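Local coordinates for protein pollen receptor-like kinase 3 (Arabidopsis thaliana, PDB 5WLS) that is a leucine-rich-repeat receptor-like kinase of pollen whose extracellular domain resembles the SERK co-receptors and probably takes part in signal perception at the cell surface, at residues L116-L121 / L140-M145. Residues are numbered along the deposited sequence; the frame is centred on the assembly and turned at random.
Sequences LKRVFL and LEELHM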
ATOM      1  N   LEU A 116      -8.548  -3.195   4.783  1.00 41.94           N
ATOM      2  CA  LEU A 116      -7.716  -3.080   3.591  1.00 53.43           C
ATOM      3  C   LEU A 116      -8.099  -4.134   2.560  1.00 50.93           C
ATOM      4  O   LEU A 116      -7.997  -5.337   2.818  1.00 58.67           O
ATOM      5  CB  LEU A 116      -6.238  -3.209   3.958  1.00 48.13           C
ATOM      6  CG  LEU A 116      -5.474  -1.902   4.195  1.00 47.91           C
ATOM      7  CD1 LEU A 116      -4.102  -2.176   4.800  1.00 49.42           C
ATOM      8  CD2 LEU A 116      -5.363  -1.096   2.906  1.00 49.84           C
ATOM      9  N   LYS A 117      -8.537  -3.677   1.390  1.00 41.90           N
ATOM     10  CA  LYS A 117      -8.793  -4.537   0.241  1.00 48.96           C
ATOM     11  C   LYS A 117      -7.642  -4.540  -0.752  1.00 52.87           C
ATOM     12  O   LYS A 117      -7.395  -5.546  -1.422  1.00 53.94           O
ATOM     13  CB  LYS A 117     -10.071  -4.087  -0.475  1.00 46.36           C
ATOM     14  CG  LYS A 117     -11.303  -4.143   0.396  1.00 52.68           C
ATOM     15  CD  LYS A 117     -12.542  -3.891  -0.435  1.00 56.18           C
ATOM     16  CE  LYS A 117     -13.760  -4.550   0.186  1.00 67.10           C
ATOM     17  NZ  LYS A 117     -14.997  -3.785  -0.129  1.00 71.78           N
ATOM     18  N   ARG A 118      -6.948  -3.421  -0.865  1.00 43.61           N
ATOM     19  CA  ARG A 118      -5.914  -3.223  -1.861  1.00 42.41           C
ATOM     20  C   ARG A 118      -4.671  -2.605  -1.247  1.00 41.36           C
ATOM     21  O   ARG A 118      -4.755  -1.585  -0.557  1.00 41.73           O
ATOM     22  CB  ARG A 118      -6.407  -2.358  -3.009  1.00 53.15           C
ATOM     23  CG  ARG A 118      -7.343  -2.870  -4.109  1.00 62.45           C
ATOM     24  CD  ARG A 118      -7.551  -1.450  -4.567  1.00 60.15           C
ATOM     25  NE  ARG A 118      -6.619  -1.169  -5.638  1.00 79.92           N
ATOM     26  CZ  ARG A 118      -6.798  -0.403  -6.700  1.00 89.57           C
ATOM     27  NH1 ARG A 118      -7.907   0.292  -6.893  1.00 86.05           N
ATOM     28  NH2 ARG A 118      -5.768  -0.261  -7.526  1.00102.61           N
ATOM     29  N   VAL A 119      -3.529  -3.252  -1.481  1.00 31.38           N
ATOM     30  CA  VAL A 119      -2.220  -2.801  -1.009  1.00 40.00           C
ATOM     31  C   VAL A 119      -1.243  -2.912  -2.174  1.00 41.82           C
ATOM     32  O   VAL A 119      -0.860  -4.026  -2.568  1.00 40.49           O
ATOM     33  CB  VAL A 119      -1.724  -3.626   0.185  1.00 30.74           C
ATOM     34  CG1 VAL A 119      -0.318  -3.208   0.557  1.00 30.83           C
ATOM     35  CG2 VAL A 119      -2.670  -3.466   1.367  1.00 32.34           C
ATOM     36  N   PHE A 120      -0.850  -1.770  -2.737  1.00 33.76           N
ATOM     37  CA  PHE A 120       0.135  -1.707  -3.810  1.00 38.35           C
ATOM     38  C   PHE A 120       1.377  -1.021  -3.247  1.00 41.60           C
ATOM     39  O   PHE A 120       1.366   0.189  -3.000  1.00 43.63           O
ATOM     40  CB  PHE A 120      -0.407  -0.955  -5.026  1.00 35.05           C
ATOM     41  CG  PHE A 120      -1.522  -1.671  -5.758  1.00 37.17           C
ATOM     42  CD1 PHE A 120      -1.549  -1.695  -7.142  1.00 48.91           C
ATOM     43  CD2 PHE A 120      -2.547  -2.298  -5.069  1.00 49.80           C
ATOM     44  CE1 PHE A 120      -2.570  -2.341  -7.818  1.00 44.43           C
ATOM     45  CE2 PHE A 120      -3.566  -2.946  -5.737  1.00 58.59           C
ATOM     46  CZ  PHE A 120      -3.577  -2.967  -7.115  1.00 44.93           C
ATOM     47  N   LEU A 121       2.446  -1.795  -3.043  1.00 34.48           N
ATOM     48  CA  LEU A 121       3.717  -1.271  -2.552  1.00 36.40           C
ATOM     49  C   LEU A 121       4.839  -1.506  -3.554  1.00 38.55           C
ATOM     50  O   LEU A 121       6.017  -1.442  -3.190  1.00 30.54           O
ATOM     51  CB  LEU A 121       4.071  -1.894  -1.201  1.00 29.97           C
ATOM     52  CG  LEU A 121       3.044  -1.712  -0.083  1.00 40.47           C
ATOM     53  CD1 LEU A 121       3.543  -2.317   1.223  1.00 35.74           C
ATOM     54  CD2 LEU A 121       2.700  -0.240   0.095  1.00 40.29           C
ATOM     55  N   LEU A 140      -8.280  -9.076   2.094  1.00 46.14           N
ATOM     56  CA  LEU A 140      -7.316  -8.541   1.140  1.00 44.50           C
ATOM     57  C   LEU A 140      -7.592  -9.141  -0.232  1.00 47.96           C
ATOM     58  O   LEU A 140      -7.610 -10.366  -0.386  1.00 50.13           O
ATOM     59  CB  LEU A 140      -5.892  -8.860   1.585  1.00 44.20           C
ATOM     60  CG  LEU A 140      -4.759  -8.327   0.703  1.00 42.23           C
ATOM     61  CD1 LEU A 140      -4.800  -6.805   0.616  1.00 43.39           C
ATOM     62  CD2 LEU A 140      -3.405  -8.828   1.181  1.00 40.03           C
ATOM     63  N   GLU A 141      -7.812  -8.289  -1.227  1.00 40.19           N
ATOM     64  CA  GLU A 141      -8.110  -8.769  -2.568  1.00 46.58           C
ATOM     65  C   GLU A 141      -6.955  -8.596  -3.542  1.00 48.88           C
ATOM     66  O   GLU A 141      -6.714  -9.484  -4.366  1.00 47.61           O
ATOM     67  CB  GLU A 141      -9.359  -8.064  -3.105  1.00 32.09           C
ATOM     68  CG  GLU A 141     -10.453  -7.948  -2.051  1.00 40.52           C
ATOM     69  CD  GLU A 141     -11.694  -7.239  -2.546  1.00 56.73           C
ATOM     70  OE1 GLU A 141     -12.700  -7.230  -1.806  1.00 59.12           O
ATOM     71  OE2 GLU A 141     -11.678  -6.723  -3.683  1.00 61.48           O
ATOM     72  N   GLU A 142      -6.217  -7.490  -3.452  1.00 39.54           N
ATOM     73  CA  GLU A 142      -5.135  -7.197  -4.385  1.00 40.87           C
ATOM     74  C   GLU A 142      -3.895  -6.802  -3.595  1.00 43.06           C
ATOM     75  O   GLU A 142      -3.908  -5.798  -2.872  1.00 47.09           O
ATOM     76  CB  GLU A 142      -5.545  -6.081  -5.346  1.00 42.80           C
ATOM     77  CG  GLU A 142      -6.716  -6.471  -6.229  1.00 53.87           C
ATOM     78  CD  GLU A 142      -7.434  -5.272  -6.803  1.00 61.89           C
ATOM     79  OE1 GLU A 142      -8.626  -5.086  -6.478  1.00 65.19           O
ATOM     80  OE2 GLU A 142      -6.806  -4.515  -7.574  1.00 67.35           O
ATOM     81  N   LEU A 143      -2.821  -7.578  -3.751  1.00 30.73           N
ATOM     82  CA  LEU A 143      -1.559  -7.308  -3.066  1.00 44.23           C
ATOM     83  C   LEU A 143      -0.443  -7.321  -4.097  1.00 46.71           C
ATOM     84  O   LEU A 143      -0.107  -8.377  -4.642  1.00 41.21           O
ATOM     85  CB  LEU A 143      -1.298  -8.326  -1.957  1.00 37.77           C
ATOM     86  CG  LEU A 143       0.066  -8.185  -1.278  1.00 44.09           C
ATOM     87  CD1 LEU A 143       0.184  -6.834  -0.581  1.00 43.24           C
ATOM     88  CD2 LEU A 143       0.316  -9.315  -0.286  1.00 30.05           C
ATOM     89  N   HIS A 144       0.126  -6.150  -4.365  1.00 40.28           N
ATOM     90  CA  HIS A 144       1.200  -6.014  -5.339  1.00 43.16           C
ATOM     91  C   HIS A 144       2.436  -5.486  -4.630  1.00 39.55           C
ATOM     92  O   HIS A 144       2.433  -4.361  -4.119  1.00 30.11           O
ATOM     93  CB  HIS A 144       0.784  -5.095  -6.492  1.00 45.21           C
ATOM     94  CG  HIS A 144      -0.313  -5.658  -7.344  1.00 45.62           C
ATOM     95  ND1 HIS A 144      -0.889  -4.954  -8.381  1.00 49.24           N
ATOM     96  CD2 HIS A 144      -0.940  -6.859  -7.313  1.00 51.60           C
ATOM     97  CE1 HIS A 144      -1.821  -5.696  -8.951  1.00 50.49           C
ATOM     98  NE2 HIS A 144      -1.872  -6.857  -8.321  1.00 48.86           N
ATOM     99  N   MET A 145       3.493  -6.303  -4.606  1.00 32.89           N
ATOM    100  CA  MET A 145       4.717  -5.997  -3.876  1.00 35.10           C
ATOM    101  C   MET A 145       5.945  -6.188  -4.755  1.00 33.47           C
ATOM    102  O   MET A 145       7.065  -6.250  -4.238  1.00 32.94           O
ATOM    103  CB  MET A 145       4.847  -6.868  -2.623  1.00 32.11           C
ATOM    104  CG  MET A 145       3.704  -6.751  -1.631  1.00 51.34           C
ATOM    105  SD  MET A 145       3.991  -7.766  -0.170  1.00 63.41           S
ATOM    106  CE  MET A 145       4.593  -6.530   0.977  1.00 50.36           C
TER
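Phe120 presents one face of its ring to His144 ND1, and Phe120 CE1 lies 3.2 Å from His144 ND1. The ring centroids are 4.3 Å apart and the planes turned by 48°, an oblique pair. Paired across the strands, the two residues share a sheet face, and with CG anti to the carbonyl carbon in both (chi1 -68° and -67°) they run side by side, while NE2 of His144 is engaged by Ser166 of the next strand. At the rim of the phenyl, near its plane, Glu142 OE2 lies 3.6 Å from Phe120 CZ. Glu142 OE2 also sits over a face of the Arg118 guanidinium, 3.9 Å from NE, a long salt bridge of charges to which no N-H points; Glu142 OE1 has a long, weak ion pair with Lys165. With an alanine in place of Phe120, the imidazole would probably lose its aromatic neighbour and a gap would open beside Glu142 OE2. On the opposite sheet face, Val119 CB packs on Leu143 CD1 at 3.8 Å, and Val119 CG2 meets Leu140 CD1. Strands 118-120 and 142-144 run parallel: Val119 N donates to Glu142 O at 2.9 Å, and Val119 O accepts a hydrogen bond from His144 N. Lys117 O takes two donors, Glu141 N at 2.8 Å and Glu142 N. Aliphatic Val119 and Leu143 facing the core, with variable, more exposed residues on the concave parallel sheet, mark the LxxLxLxxN repeat of the leucine-rich-repeat solenoid.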